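Local atomic coordinates of prephenate dehydrogenase (PDB entry 2G5C), a protein that probably catalyses the NAD-dependent oxidative decarboxylation of prephenate to 4-hydroxyphenylpyruvate, a step of tyrosine biosynthesis. Residues K155-K158 with R159-D163; V268-L271 with K272-I276. All blocks are in the same frame, centred on the assembly; numbering follows the deposited sequence.

In the fold
The chain begins with the Rossmann-type nucleotide-binding domain, whose strand 3-7 leads into helix 11-22 at the NAD site. Contact 1 comes late in this domain, within helix 151-163, the connection between the parallel neighbours 140-143 and 167-170 of the central sheet. Helix 173-201 then opens the helical part of the chain, and contact 2 lies in its last helix, 264-279, against helix 238-260 and the second subunit. Each contact joins successive turns of one helix and closes no loop beyond a helical turn. They follow in series, neither nesting nor crossing, with centres about 41 Å apart: one belongs to the nucleotide-binding domain, the other to the dimer interface.

Contact 1. Residues K155-K158 with R159-D163; sequences KLVK and RVWED
K155 and R159, one turn apart on helix 151-163, the crossover of the beta-alpha-beta unit between strands 140-143 and 167-170, run side by side in the same direction. Their cationic ends stay apart, K155 NZ lying 5.6 Å from R159 NH2, as suits long, flexible chains on an exposed surface. The backbone N of R159 bonds to K155 O. L156 O accepts from V160 N, and L156 CD1 lies loosely against V160 CG2 at 4.4 Å. V157 faces the sheet, where a compact branched residue fits: its CG1, anti to the backbone N (chi1 176°), lies 3.7 Å from W161 CD1. The indole continues inward, meeting F16 and Y136 edge-to-face, about 6 Å from the side chain of NAD-binding M12. K158, fully extended, packs on L143 and V168 and slants across the E162 side chain, K158 CE 3.7 Å and K158 NZ 4.7 Å from E162 OE2; the E162 amide bonds to K158 O. With an alanine here, E162 would probably lose its nearby positive charge and L143 and V168 their aliphatic cover. The opposite charges probably attract without a direct salt bridge. V157, V160 and W161 form an apolar face on the Rossmann-type sheet, while exposed K155, R159 and E162 make the outer face charged.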
loop_
_atom_site.group_PDB
_atom_site.type_symbol
_atom_site.label_atom_id
_atom_site.label_comp_id
_atom_site.label_asym_id
_atom_site.label_seq_id
_atom_site.Cartn_x
_atom_site.Cartn_y
_atom_site.Cartn_z
ATOM N N LYS A 155 30.988 -4.168 18.178
ATOM C CA LYS A 155 31.690 -3.155 17.405
ATOM C C LYS A 155 32.131 -3.726 16.068
ATOM O O LYS A 155 32.057 -3.051 15.043
ATOM C CB LYS A 155 32.912 -2.645 18.179
ATOM C CG LYS A 155 32.578 -1.905 19.465
ATOM C CD LYS A 155 33.827 -1.310 20.102
ATOM C CE LYS A 155 33.510 -0.623 21.425
ATOM N NZ LYS A 155 32.524 0.484 21.270
ATOM N N LEU A 156 32.596 -4.969 16.083
ATOM C CA LEU A 156 33.035 -5.629 14.862
ATOM C C LEU A 156 31.883 -5.672 13.857
ATOM O O LEU A 156 31.963 -5.082 12.778
ATOM C CB LEU A 156 33.503 -7.053 15.175
ATOM C CG LEU A 156 33.831 -7.959 13.983
ATOM C CD1 LEU A 156 34.994 -7.387 13.196
ATOM C CD2 LEU A 156 34.161 -9.357 14.489
ATOM N N VAL A 157 30.812 -6.366 14.229
ATOM C CA VAL A 157 29.636 -6.504 13.378
ATOM C C VAL A 157 29.113 -5.151 12.905
ATOM O O VAL A 157 28.669 -5.018 11.766
ATOM C CB VAL A 157 28.512 -7.265 14.120
ATOM C CG1 VAL A 157 27.261 -7.328 13.262
ATOM C CG2 VAL A 157 28.984 -8.673 14.458
ATOM N N LYS A 158 29.169 -4.148 13.780
ATOM C CA LYS A 158 28.711 -2.807 13.433
ATOM C C LYS A 158 29.548 -2.233 12.297
ATOM O O LYS A 158 29.012 -1.770 11.291
ATOM C CB LYS A 158 28.802 -1.871 14.642
ATOM C CG LYS A 158 28.473 -0.420 14.309
ATOM C CD LYS A 158 28.544 0.482 15.533
ATOM C CE LYS A 158 28.262 1.933 15.160
ATOM N NZ LYS A 158 28.373 2.847 16.332
ATOM N N ARG A 159 30.866 -2.265 12.460
ATOM C CA ARG A 159 31.765 -1.741 11.438
ATOM C C ARG A 159 31.583 -2.433 10.093
ATOM O O ARG A 159 31.664 -1.791 9.047
ATOM C CB ARG A 159 33.225 -1.879 11.883
ATOM C CG ARG A 159 33.607 -1.013 13.073
ATOM C CD ARG A 159 35.125 -0.991 13.263
ATOM N NE ARG A 159 35.539 -0.212 14.427
ATOM C CZ ARG A 159 35.278 -0.551 15.687
ATOM N NH1 ARG A 159 34.599 -1.661 15.948
ATOM N NH2 ARG A 159 35.697 0.216 16.687
ATOM N N VAL A 160 31.346 -3.744 10.122
ATOM C CA VAL A 160 31.161 -4.515 8.897
ATOM C C VAL A 160 29.947 -4.014 8.120
ATOM O O VAL A 160 30.029 -3.752 6.919
ATOM C CB VAL A 160 30.966 -6.014 9.202
ATOM C CG1 VAL A 160 30.793 -6.791 7.903
ATOM C CG2 VAL A 160 32.157 -6.543 9.984
ATOM N N TRP A 161 28.818 -3.890 8.808
ATOM C CA TRP A 161 27.600 -3.407 8.170
ATOM C C TRP A 161 27.825 -2.024 7.568
ATOM O O TRP A 161 27.383 -1.740 6.457
ATOM C CB TRP A 161 26.464 -3.355 9.187
ATOM C CG TRP A 161 25.802 -4.680 9.410
ATOM C CD1 TRP A 161 25.662 -5.336 10.597
ATOM C CD2 TRP A 161 25.120 -5.473 8.430
ATOM N NE1 TRP A 161 24.929 -6.485 10.420
ATOM C CE2 TRP A 161 24.583 -6.592 9.099
ATOM C CE3 TRP A 161 24.909 -5.345 7.049
ATOM C CZ2 TRP A 161 23.843 -7.582 8.436
ATOM C CZ3 TRP A 161 24.175 -6.326 6.390
ATOM C CH2 TRP A 161 23.651 -7.429 7.085
ATOM N N GLU A 162 28.519 -1.167 8.307
ATOM C CA GLU A 162 28.808 0.180 7.832
ATOM C C GLU A 162 29.698 0.114 6.594
ATOM O O GLU A 162 29.605 0.964 5.710
ATOM C CB GLU A 162 29.502 0.995 8.929
ATOM C CG GLU A 162 28.713 1.076 10.226
ATOM C CD GLU A 162 29.368 1.966 11.265
ATOM O OE1 GLU A 162 30.504 1.667 11.692
ATOM O OE2 GLU A 162 28.741 2.968 11.659
ATOM N N ASP A 163 30.557 -0.900 6.534
ATOM C CA ASP A 163 31.457 -1.068 5.399
ATOM C C ASP A 163 30.699 -1.433 4.133
ATOM O O ASP A 163 31.211 -1.279 3.026
ATOM C CB ASP A 163 32.510 -2.135 5.703
ATOM C CG ASP A 163 33.617 -1.620 6.610
ATOM O OD1 ASP A 163 34.286 -0.637 6.224
ATOM O OD2 ASP A 163 33.819 -2.192 7.704
#

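Contact 2. Residues V268-L271 with K272-I276; sequences VEYL and KEVKI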
loop_
_atom_site.group_PDB
_atom_site.type_symbol
_atom_site.label_atom_id
_atom_site.label_comp_id
_atom_site.label_asym_id
_atom_site.label_seq_id
_atom_site.Cartn_x
_atom_site.Cartn_y
_atom_site.Cartn_z
ATOM N N VAL A 268 -13.937 14.492 9.665
ATOM C CA VAL A 268 -12.953 15.275 8.935
ATOM C C VAL A 268 -11.711 15.513 9.798
ATOM O O VAL A 268 -10.591 15.460 9.298
ATOM C CB VAL A 268 -13.535 16.629 8.425
ATOM C CG1 VAL A 268 -13.951 17.523 9.588
ATOM C CG2 VAL A 268 -12.494 17.339 7.562
ATOM N N GLU A 269 -11.895 15.745 11.096
ATOM C CA GLU A 269 -10.745 15.971 11.965
ATOM C C GLU A 269 -9.880 14.719 12.088
ATOM O O GLU A 269 -8.657 14.806 12.178
ATOM C CB GLU A 269 -11.191 16.403 13.359
ATOM C CG GLU A 269 -11.982 17.685 13.400
ATOM C CD GLU A 269 -12.480 17.988 14.794
ATOM O OE1 GLU A 269 -13.057 17.078 15.427
ATOM O OE2 GLU A 269 -12.296 19.131 15.258
ATOM N N TYR A 270 -10.525 13.555 12.107
ATOM C CA TYR A 270 -9.818 12.290 12.216
ATOM C C TYR A 270 -8.928 12.117 10.991
ATOM O O TYR A 270 -7.746 11.757 11.093
ATOM C CB TYR A 270 -10.836 11.146 12.285
ATOM C CG TYR A 270 -10.248 9.753 12.338
ATOM C CD1 TYR A 270 -10.185 9.043 13.538
ATOM C CD2 TYR A 270 -9.793 9.126 11.176
ATOM C CE1 TYR A 270 -9.689 7.737 13.578
ATOM C CE2 TYR A 270 -9.296 7.827 11.207
ATOM C CZ TYR A 270 -9.251 7.136 12.407
ATOM O OH TYR A 270 -8.802 5.839 12.423
ATOM N N LEU A 271 -9.517 12.386 9.831
ATOM C CA LEU A 271 -8.833 12.234 8.552
ATOM C C LEU A 271 -7.748 13.275 8.358
ATOM O O LEU A 271 -6.702 12.988 7.789
ATOM C CB LEU A 271 -9.858 12.293 7.416
ATOM C CG LEU A 271 -10.911 11.173 7.530
ATOM C CD1 LEU A 271 -11.958 11.316 6.442
ATOM C CD2 LEU A 271 -10.217 9.823 7.430
ATOM N N LYS A 272 -8.000 14.482 8.844
ATOM C CA LYS A 272 -7.025 15.552 8.750
ATOM C C LYS A 272 -5.771 15.225 9.548
ATOM O O LYS A 272 -4.660 15.456 9.080
ATOM C CB LYS A 272 -7.621 16.858 9.274
ATOM C CG LYS A 272 -6.647 18.017 9.251
ATOM C CD LYS A 272 -7.271 19.277 9.806
ATOM C CE LYS A 272 -6.318 20.456 9.679
ATOM N NZ LYS A 272 -6.944 21.704 10.206
ATOM N N GLU A 273 -5.942 14.699 10.756
ATOM C CA GLU A 273 -4.792 14.376 11.592
ATOM C C GLU A 273 -3.941 13.293 10.957
ATOM O O GLU A 273 -2.715 13.398 10.922
ATOM C CB GLU A 273 -5.244 13.943 12.986
ATOM C CG GLU A 273 -4.098 13.767 13.984
ATOM C CD GLU A 273 -3.114 14.940 13.996
ATOM O OE1 GLU A 273 -3.537 16.104 13.844
ATOM O OE2 GLU A 273 -1.908 14.694 14.177
ATOM N N VAL A 274 -4.597 12.248 10.462
ATOM C CA VAL A 274 -3.889 11.169 9.806
ATOM C C VAL A 274 -3.153 11.682 8.566
ATOM O O VAL A 274 -2.030 11.270 8.294
ATOM C CB VAL A 274 -4.863 10.045 9.412
ATOM C CG1 VAL A 274 -4.247 9.164 8.343
ATOM C CG2 VAL A 274 -5.201 9.218 10.642
ATOM N N LYS A 275 -3.775 12.583 7.816
ATOM C CA LYS A 275 -3.122 13.101 6.618
ATOM C C LYS A 275 -1.834 13.843 6.973
ATOM O O LYS A 275 -0.798 13.638 6.336
ATOM C CB LYS A 275 -4.055 14.033 5.842
ATOM C CG LYS A 275 -3.418 14.561 4.563
ATOM C CD LYS A 275 -4.265 15.610 3.874
ATOM C CE LYS A 275 -3.538 16.148 2.646
ATOM N NZ LYS A 275 -4.309 17.202 1.926
ATOM N N ILE A 276 -1.902 14.698 7.991
ATOM C CA ILE A 276 -0.737 15.459 8.430
ATOM C C ILE A 276 0.387 14.522 8.884
ATOM O O ILE A 276 1.554 14.712 8.526
ATOM C CB ILE A 276 -1.101 16.409 9.593
ATOM C CG1 ILE A 276 -1.990 17.545 9.072
ATOM C CG2 ILE A 276 0.174 16.952 10.243
ATOM C CD1 ILE A 276 -2.596 18.424 10.164
#
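Y270 and V274, both buried, meet one turn apart on the same side of helix 264-279, Y270 CE2 lying 4.4 Å from V274 CG2. The tyrosine has CG anti to its own amide nitrogen (chi1 177°), which carries the ring out from the helix, and the valine methyl approaches it obliquely. That methyl also lies 3.6 Å from Y270 O, the acceptor for V274 N. L271 has CG anti to the carbonyl carbon, beside the backbone N (chi1 -60°), and its branched side chain packs on F192 of the second subunit. K272 and K275 are extended, and their ammonium groups lead away from the preceding turn while their roots stay close: K272 CB is 3.3 Å from V268 O, and K275 CB 3.4 Å from L271 O. A long charged chain suits exposed K272, whereas K275 packs on S225 of the second subunit. The end of E273 also leads away from the preceding turn, where E269 O takes the E273 amide at 3.1 Å. The helix belongs to a predicted coiled coil. Within the chain Y270 packs on S251, L255 and L258 of helix 238-260 and its ring meets that of H254, while V274 rests on V195 of the second subunit, placing this turn between a partner helix and the dimer interface.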